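Local structure of aminotransferase (6L1O) at residues Glu233-Phe237 against Ser238-Asn242; Phe172-Tyr175 against Pro176-Pro179; His290-Ser293 against Leu294-Ile297. The protein is a pyridoxal-phosphate-dependent aminotransferase encoded in the operon for biosynthesis of the dipeptide antibiotic bacilysin. One frame throughout, in Å; residues are numbered along the deposited sequence.

In the fold
Interactions 1 and 2 lie in the buried core, and both leave strands of one mixed sheet, 231-236 and 168-174, to reach the same PLP: interaction 1 meets its phosphate, with Lys239 at C4A at a doubtful short distance, and interaction 2 meets the ring's O3. Their centres are about 13 Å apart and they do not touch. Hydroxyls and a lysine carry the first, asparagine amides the second. Interaction 3 is a surface contact on helix 289-313, built mainly of backbone hydrogen bonds, with one guanidinium laid on the backbone and a long Glu292-Lys295 salt bridge. Its centre is about 14 Å from that of interaction 1, which it touches: Leu294 and Thr291 pack on Thr240, Phe241 and Asn242.

Interaction 1 (Glu233-Phe237 against Ser238-Asn242); sequences ELYSF and SKTFN. With PLP (pyridoxal-5'-phosphate), chain E.
Ser236 OG is gripped from two directions: it donates to O2P of PLP at 2.5 Å and accepts from Ser238 N at 3.0 Å, the latter nearly straight (164° at the hydrogen). This is an N-cap at the point where strand 231-236 turns into the short helix 237-240, in the phosphate-binding part of the aminotransferase fold. The OG stands anti to the backbone N of Ser236 (chi1 180°), which brings it into line with the N-H of Ser238. That residue supplies a second hydroxyl, Ser238 OG, donating to PLP O3P at 2.7 Å, so two phosphate oxygens are held by two neighbouring serines; Arg247 and the backbone N of Gly103 and of Lys104 also bond the cofactor. Lys239 NZ lies a doubtful 2.2 Å from PLP C4A, on the ring carbon next to the one bearing the phosphate arm; too short for a non-bonded contact, this is consistent with the lysine that forms the internal aldimine in this family. Tyr66 of the second subunit packs on Ser238 and Lys239. Behind the cap, a water lies 2.6 Å from Ser236 O and accepts from Thr240 N at 2.9 Å. Phe241 N closes the turn on Phe237 O. The rings of Phe237 and Phe241 meet rim to rim, planes at 29°, with helix 274-285 against both. Beside them, Thr240 crosses Tyr235 at about a right angle, and Thr240 OG1 comes within 2.8 Å of Tyr235 OH while Thr240 CG2 sits 3.5 Å above the centre of the Phe241 ring.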
loop_
_atom_site.group_PDB
_atom_site.type_symbol
_atom_site.label_atom_id
_atom_site.label_comp_id
_atom_site.label_asym_id
_atom_site.label_seq_id
_atom_site.Cartn_x
_atom_site.Cartn_y
_atom_site.Cartn_z
ATOM N N GLU B 233 -5.526 17.647 3.838
ATOM C CA GLU B 233 -6.235 16.975 4.925
ATOM C C GLU B 233 -6.355 15.493 4.550
ATOM O O GLU B 233 -6.680 15.173 3.420
ATOM C CB GLU B 233 -7.586 17.614 5.130
ATOM C CG GLU B 233 -8.455 16.982 6.192
ATOM C CD GLU B 233 -9.557 17.944 6.620
ATOM O OE1 GLU B 233 -9.391 18.643 7.667
ATOM O OE2 GLU B 233 -10.546 18.007 5.876
ATOM N N LEU B 234 -6.050 14.628 5.518
ATOM C CA LEU B 234 -6.141 13.215 5.384
ATOM C C LEU B 234 -7.465 12.742 5.993
ATOM O O LEU B 234 -7.701 12.945 7.190
ATOM C CB LEU B 234 -4.960 12.525 6.072
ATOM C CG LEU B 234 -4.862 10.993 5.962
ATOM C CD1 LEU B 234 -4.598 10.537 4.553
ATOM C CD2 LEU B 234 -3.792 10.447 6.854
ATOM N N TYR B 235 -8.277 12.102 5.178
ATOM C CA TYR B 235 -9.589 11.592 5.545
ATOM C C TYR B 235 -9.577 10.062 5.422
ATOM O O TYR B 235 -9.224 9.547 4.364
ATOM C CB TYR B 235 -10.697 12.177 4.656
ATOM C CG TYR B 235 -12.099 11.927 5.226
ATOM C CD1 TYR B 235 -12.707 12.855 6.086
ATOM C CD2 TYR B 235 -12.710 10.697 5.094
ATOM C CE1 TYR B 235 -13.953 12.610 6.664
ATOM C CE2 TYR B 235 -13.938 10.434 5.690
ATOM C CZ TYR B 235 -14.562 11.411 6.481
ATOM O OH TYR B 235 -15.782 11.107 7.080
ATOM N N SER B 236 -9.949 9.359 6.484
ATOM C CA SER B 236 -10.045 7.877 6.479
ATOM C C SER B 236 -11.491 7.341 6.457
ATOM O O SER B 236 -12.395 7.903 7.071
ATOM C CB SER B 236 -9.315 7.322 7.700
ATOM O OG SER B 236 -9.402 5.894 7.726
ATOM N N PHE B 237 -11.691 6.198 5.808
ATOM C CA PHE B 237 -12.966 5.528 5.863
ATOM C C PHE B 237 -13.121 4.738 7.172
ATOM O O PHE B 237 -14.211 4.351 7.505
ATOM C CB PHE B 237 -13.142 4.617 4.629
ATOM C CG PHE B 237 -13.460 5.377 3.359
ATOM C CD1 PHE B 237 -14.743 5.553 2.912
ATOM C CD2 PHE B 237 -12.419 5.941 2.638
ATOM C CE1 PHE B 237 -15.011 6.324 1.765
ATOM C CE2 PHE B 237 -12.658 6.666 1.485
ATOM C CZ PHE B 237 -13.956 6.900 1.066
ATOM N N SER B 238 -12.024 4.548 7.911
ATOM C CA SER B 238 -11.955 3.557 8.969
ATOM C C SER B 238 -12.911 3.817 10.095
ATOM O O SER B 238 -13.722 2.961 10.427
ATOM C CB SER B 238 -10.515 3.405 9.516
ATOM O OG SER B 238 -9.644 2.958 8.483
ATOM N N LYS B 239 -12.900 5.052 10.606
ATOM C CA LYS B 239 -13.733 5.380 11.758
ATOM C C LYS B 239 -15.121 5.833 11.346
ATOM O O LYS B 239 -16.082 5.500 11.969
ATOM C CB LYS B 239 -13.052 6.453 12.613
ATOM C CG LYS B 239 -11.626 6.103 13.063
ATOM C CD LYS B 239 -11.493 4.641 13.480
ATOM C CE LYS B 239 -10.135 4.279 13.952
ATOM N NZ LYS B 239 -9.087 5.172 13.436
ATOM N N THR B 240 -15.219 6.641 10.299
ATOM C CA THR B 240 -16.483 7.204 9.908
ATOM C C THR B 240 -17.494 6.140 9.536
ATOM O O THR B 240 -18.655 6.225 9.892
ATOM C CB THR B 240 -16.317 8.176 8.714
ATOM O OG1 THR B 240 -15.487 9.273 9.130
ATOM C CG2 THR B 240 -17.669 8.724 8.291
ATOM N N PHE B 241 -17.031 5.112 8.867
ATOM C CA PHE B 241 -17.924 4.134 8.259
ATOM C C PHE B 241 -17.768 2.741 8.768
ATOM O O PHE B 241 -18.295 1.777 8.167
ATOM C CB PHE B 241 -17.713 4.154 6.735
ATOM C CG PHE B 241 -18.053 5.468 6.103
ATOM C CD1 PHE B 241 -19.360 5.896 6.025
ATOM C CD2 PHE B 241 -17.043 6.281 5.569
ATOM C CE1 PHE B 241 -19.669 7.127 5.449
ATOM C CE2 PHE B 241 -17.355 7.458 4.935
ATOM C CZ PHE B 241 -18.683 7.882 4.892
ATOM N N ASN B 242 -17.057 2.569 9.896
ATOM C CA ASN B 242 -16.707 1.222 10.375
ATOM C C ASN B 242 -16.071 0.402 9.228
ATOM O O ASN B 242 -16.484 -0.755 8.910
ATOM C CB ASN B 242 -17.961 0.499 10.892
ATOM C CG ASN B 242 -18.613 1.156 12.055
ATOM O OD1 ASN B 242 -17.983 1.823 12.834
ATOM N ND2 ASN B 242 -19.933 0.969 12.181
HETATM N N1 PLP E . -5.152 9.021 12.417
HETATM C C2 PLP E . -5.472 8.789 13.703
HETATM C C2A PLP E . -5.053 9.729 14.796
HETATM C C3 PLP E . -6.136 7.562 14.079
HETATM O O3 PLP E . -6.446 7.236 15.338
HETATM C C4 PLP E . -6.519 6.713 13.008
HETATM C C4A PLP E . -6.861 5.314 13.455
HETATM C C5 PLP E . -6.150 7.037 11.637
HETATM C C6 PLP E . -5.493 8.236 11.404
HETATM C C5A PLP E . -6.591 6.216 10.462
HETATM O O4P PLP E . -6.095 4.952 10.384
HETATM P P PLP E . -6.323 4.078 9.021
HETATM O O1P PLP E . -4.957 3.646 8.626
HETATM O O2P PLP E . -7.081 4.871 7.978
HETATM O O3P PLP E . -7.178 2.927 9.474
HETATM O O HOH W 1 -12.568 7.672 9.695
#

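Interaction 2 (Phe172-Tyr175 against Pro176-Pro179). With PLP (pyridoxal-5'-phosphate), chain E.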
loop_
_atom_site.group_PDB
_atom_site.type_symbol
_atom_site.label_atom_id
_atom_site.label_comp_id
_atom_site.label_asym_id
_atom_site.label_seq_id
_atom_site.Cartn_x
_atom_site.Cartn_y
_atom_site.Cartn_z
ATOM N N PHE B 172 2.217 18.117 11.657
ATOM C CA PHE B 172 0.964 17.349 11.870
ATOM C C PHE B 172 0.039 17.985 12.875
ATOM O O PHE B 172 0.467 18.405 13.961
ATOM C CB PHE B 172 1.299 15.928 12.367
ATOM C CG PHE B 172 1.886 15.042 11.312
ATOM C CD1 PHE B 172 1.154 14.719 10.180
ATOM C CD2 PHE B 172 3.135 14.489 11.484
ATOM C CE1 PHE B 172 1.701 13.896 9.181
ATOM C CE2 PHE B 172 3.673 13.640 10.525
ATOM C CZ PHE B 172 2.954 13.334 9.392
ATOM N N LEU B 173 -1.252 18.019 12.556
ATOM C CA LEU B 173 -2.258 18.338 13.508
ATOM C C LEU B 173 -3.394 17.287 13.386
ATOM O O LEU B 173 -3.610 16.751 12.323
ATOM C CB LEU B 173 -2.800 19.750 13.234
ATOM C CG LEU B 173 -1.802 20.909 13.310
ATOM C CD1 LEU B 173 -2.457 22.164 12.730
ATOM C CD2 LEU B 173 -1.351 21.110 14.720
ATOM N N ASN B 174 -4.122 17.050 14.461
ATOM C CA ASN B 174 -5.142 16.033 14.506
ATOM C C ASN B 174 -6.330 16.445 15.372
ATOM O O ASN B 174 -6.268 16.310 16.590
ATOM C CB ASN B 174 -4.498 14.750 15.030
ATOM C CG ASN B 174 -5.467 13.642 15.287
ATOM O OD1 ASN B 174 -5.380 12.972 16.288
ATOM N ND2 ASN B 174 -6.409 13.444 14.385
ATOM N N TYR B 175 -7.396 16.932 14.764
ATOM C CA TYR B 175 -8.643 17.304 15.487
ATOM C C TYR B 175 -9.882 16.879 14.722
ATOM O O TYR B 175 -9.978 17.112 13.525
ATOM C CB TYR B 175 -8.684 18.807 15.871
ATOM C CG TYR B 175 -7.465 19.201 16.714
ATOM C CD1 TYR B 175 -7.460 19.024 18.085
ATOM C CD2 TYR B 175 -6.305 19.647 16.118
ATOM C CE1 TYR B 175 -6.368 19.312 18.816
ATOM C CE2 TYR B 175 -5.184 19.926 16.866
ATOM C CZ TYR B 175 -5.210 19.751 18.208
ATOM O OH TYR B 175 -4.077 20.007 18.958
ATOM N N PRO B 176 -10.851 16.250 15.399
ATOM C CA PRO B 176 -10.908 15.810 16.807
ATOM C C PRO B 176 -9.784 14.920 17.144
ATOM O O PRO B 176 -9.388 14.111 16.316
ATOM C CB PRO B 176 -12.284 15.098 16.901
ATOM C CG PRO B 176 -13.055 15.673 15.795
ATOM C CD PRO B 176 -12.055 15.819 14.678
ATOM N N ASN B 177 -9.214 15.069 18.350
ATOM C CA ASN B 177 -7.862 14.561 18.675
ATOM C C ASN B 177 -7.788 13.185 19.350
ATOM O O ASN B 177 -8.532 12.867 20.261
ATOM C CB ASN B 177 -7.185 15.582 19.574
ATOM C CG ASN B 177 -5.785 15.218 19.956
ATOM O OD1 ASN B 177 -5.542 14.694 21.031
ATOM N ND2 ASN B 177 -4.869 15.433 19.068
ATOM N N ASN B 178 -6.864 12.388 18.869
ATOM C CA ASN B 178 -6.463 11.127 19.454
ATOM C C ASN B 178 -5.124 11.429 20.126
ATOM O O ASN B 178 -4.177 11.723 19.461
ATOM C CB ASN B 178 -6.293 10.078 18.361
ATOM C CG ASN B 178 -5.814 8.738 18.880
ATOM O OD1 ASN B 178 -5.594 8.535 20.079
ATOM N ND2 ASN B 178 -5.589 7.803 17.947
ATOM N N PRO B 179 -5.045 11.329 21.458
ATOM C CA PRO B 179 -5.959 10.655 22.356
ATOM C C PRO B 179 -6.844 11.529 23.235
ATOM O O PRO B 179 -7.512 10.966 24.050
ATOM C CB PRO B 179 -4.977 9.892 23.232
ATOM C CG PRO B 179 -3.945 10.940 23.484
ATOM C CD PRO B 179 -3.765 11.632 22.159
HETATM N N1 PLP E . -5.152 9.021 12.417
HETATM C C2 PLP E . -5.472 8.789 13.703
HETATM C C2A PLP E . -5.053 9.729 14.796
HETATM C C3 PLP E . -6.136 7.562 14.079
HETATM O O3 PLP E . -6.446 7.236 15.338
HETATM C C4 PLP E . -6.519 6.713 13.008
HETATM C C4A PLP E . -6.861 5.314 13.455
HETATM C C5 PLP E . -6.150 7.037 11.637
HETATM C C6 PLP E . -5.493 8.236 11.404
HETATM C C5A PLP E . -6.591 6.216 10.462
HETATM O O4P PLP E . -6.095 4.952 10.384
HETATM P P PLP E . -6.323 4.078 9.021
HETATM O O1P PLP E . -4.957 3.646 8.626
HETATM O O2P PLP E . -7.081 4.871 7.978
HETATM O O3P PLP E . -7.178 2.927 9.474
#
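With CG anti to the backbone N in both Asn174 (chi1 173°) and Asn177 (chi1 -178°), the two amides are swung into the same turn, and each makes a bond that crosses it. Asn177 ND2 donates to Asn174 O at 3.0 Å; the donor lies in the carbonyl plane, and the acceptor is only 7° out of the amide plane of Asn177, so the two groups meet nearly flat. In the other direction Asn174 OD1 accepts from Asn178 N, also at 3.0 Å. That bond is nearly straight at the hydrogen, although the donor sits above the carbonyl plane of the Asn174 amide. The turn follows strand 168-174 of the central sheet of the aminotransferase fold, and the peptide bonds before Pro176 and Pro179 are both cis, consistent with the sharp course of the loop. Asn178 ND2 reaches PLP O3 at 2.8 Å, while Asn178 OD1 is taken by Arg367. Asn174 OD1 approaches the ring methyl C2A to 3.6 Å, and the ND2 of the same amide donates to Asp206 O, an outside bond that fixes which way the amide is flipped. On the far flank Tyr175 lies side by side with Asn177, CD1 against CB at 3.8 Å, and its OH bonds Tyr153 O. Asn177 OD1 is held by Thr180 OG1.

Interaction 3 (His290-Ser293 against Leu294-Ile297)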
loop_
_atom_site.group_PDB
_atom_site.type_symbol
_atom_site.label_atom_id
_atom_site.label_comp_id
_atom_site.label_asym_id
_atom_site.label_seq_id
_atom_site.Cartn_x
_atom_site.Cartn_y
_atom_site.Cartn_z
ATOM N N HIS B 290 -26.867 7.620 8.871
ATOM C CA HIS B 290 -26.174 6.428 9.359
ATOM C C HIS B 290 -24.988 6.804 10.283
ATOM O O HIS B 290 -24.792 6.219 11.331
ATOM C CB HIS B 290 -25.641 5.565 8.182
ATOM C CG HIS B 290 -26.695 4.849 7.407
ATOM N ND1 HIS B 290 -27.331 3.720 7.870
ATOM C CD2 HIS B 290 -27.161 5.053 6.158
ATOM C CE1 HIS B 290 -28.177 3.288 6.958
ATOM N NE2 HIS B 290 -28.100 4.086 5.918
ATOM N N THR B 291 -24.223 7.808 9.865
ATOM C CA THR B 291 -23.058 8.269 10.596
ATOM C C THR B 291 -23.537 9.049 11.845
ATOM O O THR B 291 -22.950 8.913 12.868
ATOM C CB THR B 291 -22.159 9.150 9.703
ATOM O OG1 THR B 291 -21.886 8.466 8.464
ATOM C CG2 THR B 291 -20.848 9.480 10.349
ATOM N N GLU B 292 -24.621 9.827 11.741
ATOM C CA GLU B 292 -25.148 10.525 12.900
ATOM C C GLU B 292 -25.622 9.513 13.951
ATOM O O GLU B 292 -25.401 9.710 15.161
ATOM C CB GLU B 292 -26.288 11.484 12.528
ATOM C CG GLU B 292 -25.905 12.659 11.633
ATOM C CD GLU B 292 -25.192 13.748 12.419
ATOM O OE1 GLU B 292 -25.823 14.318 13.321
ATOM O OE2 GLU B 292 -24.001 14.014 12.184
ATOM N N SER B 293 -26.265 8.438 13.499
ATOM C CA SER B 293 -26.692 7.371 14.363
ATOM C C SER B 293 -25.507 6.714 15.110
ATOM O O SER B 293 -25.589 6.435 16.331
ATOM C CB SER B 293 -27.437 6.314 13.575
ATOM O OG SER B 293 -28.029 5.364 14.424
ATOM N N LEU B 294 -24.395 6.499 14.398
ATOM C CA LEU B 294 -23.209 5.990 14.946
ATOM C C LEU B 294 -22.585 6.933 15.990
ATOM O O LEU B 294 -22.173 6.488 17.057
ATOM C CB LEU B 294 -22.189 5.682 13.840
ATOM C CG LEU B 294 -20.888 5.089 14.261
ATOM C CD1 LEU B 294 -21.037 3.798 15.053
ATOM C CD2 LEU B 294 -20.024 4.892 13.017
ATOM N N LYS B 295 -22.522 8.206 15.669
ATOM C CA LYS B 295 -22.177 9.205 16.651
ATOM C C LYS B 295 -23.014 9.161 17.971
ATOM O O LYS B 295 -22.476 9.372 19.072
ATOM C CB LYS B 295 -22.316 10.586 16.018
ATOM C CG LYS B 295 -21.897 11.707 16.982
ATOM C CD LYS B 295 -21.534 12.946 16.205
ATOM C CE LYS B 295 -22.720 13.902 16.088
ATOM N NZ LYS B 295 -22.253 15.209 15.562
ATOM N N ARG B 296 -24.314 8.880 17.858
ATOM C CA ARG B 296 -25.177 8.838 19.020
ATOM C C ARG B 296 -24.897 7.593 19.840
ATOM O O ARG B 296 -24.977 7.651 21.063
ATOM C CB ARG B 296 -26.682 8.893 18.657
ATOM C CG ARG B 296 -27.187 10.168 18.010
ATOM C CD ARG B 296 -28.728 10.211 18.010
ATOM N NE ARG B 296 -29.317 9.270 17.032
ATOM C CZ ARG B 296 -29.457 9.533 15.732
ATOM N NH1 ARG B 296 -29.152 10.749 15.265
ATOM N NH2 ARG B 296 -29.992 8.654 14.922
ATOM N N ILE B 297 -24.543 6.483 19.198
ATOM C CA ILE B 297 -24.087 5.277 19.897
ATOM C C ILE B 297 -22.856 5.584 20.758
ATOM O O ILE B 297 -22.801 5.195 21.953
ATOM C CB ILE B 297 -23.795 4.116 18.966
ATOM C CG1 ILE B 297 -25.116 3.583 18.354
ATOM C CG2 ILE B 297 -23.057 2.982 19.666
ATOM C CD1 ILE B 297 -24.976 2.688 17.150
#
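Arg296 folds back along the helix toward Glu292 and Ser293, and one face of its guanidinium is laid over the backbone there: Ser293 CA sits 3.6 Å above the plane and Glu292 O 3.8 Å, both offset toward the rim. The bend at chi3 (-73°) turns the group back in this way, bringing NH2 to 3.7 Å from Ser293 CB. One residue earlier, Lys295 runs side by side with Glu292; the Lys295 NZ to Glu292 OE2 distance of 4.0 Å makes a long salt bridge, and NZ has a hydrogen bond to Glu213 O. Beneath these side chains the i to i+4 alpha-helical bonds of helix 289-313 set their spacing: Lys295 N donates to Thr291 O at 2.9 Å, with Leu294 to His290, Arg296 to Glu292 and Ile297 to Ser293 in the same pattern. Further out, Leu294 points into the protein against Phe212 and Asn242, and His290 stacks on His49. With Glu292 exposed, its salt bridge long and Lys295 NZ shared with Glu213 O, the Glu292-Lys295 pairing is probably loose, while Arg296 rests on the backbone, so the main-chain bonds probably carry most of the contact.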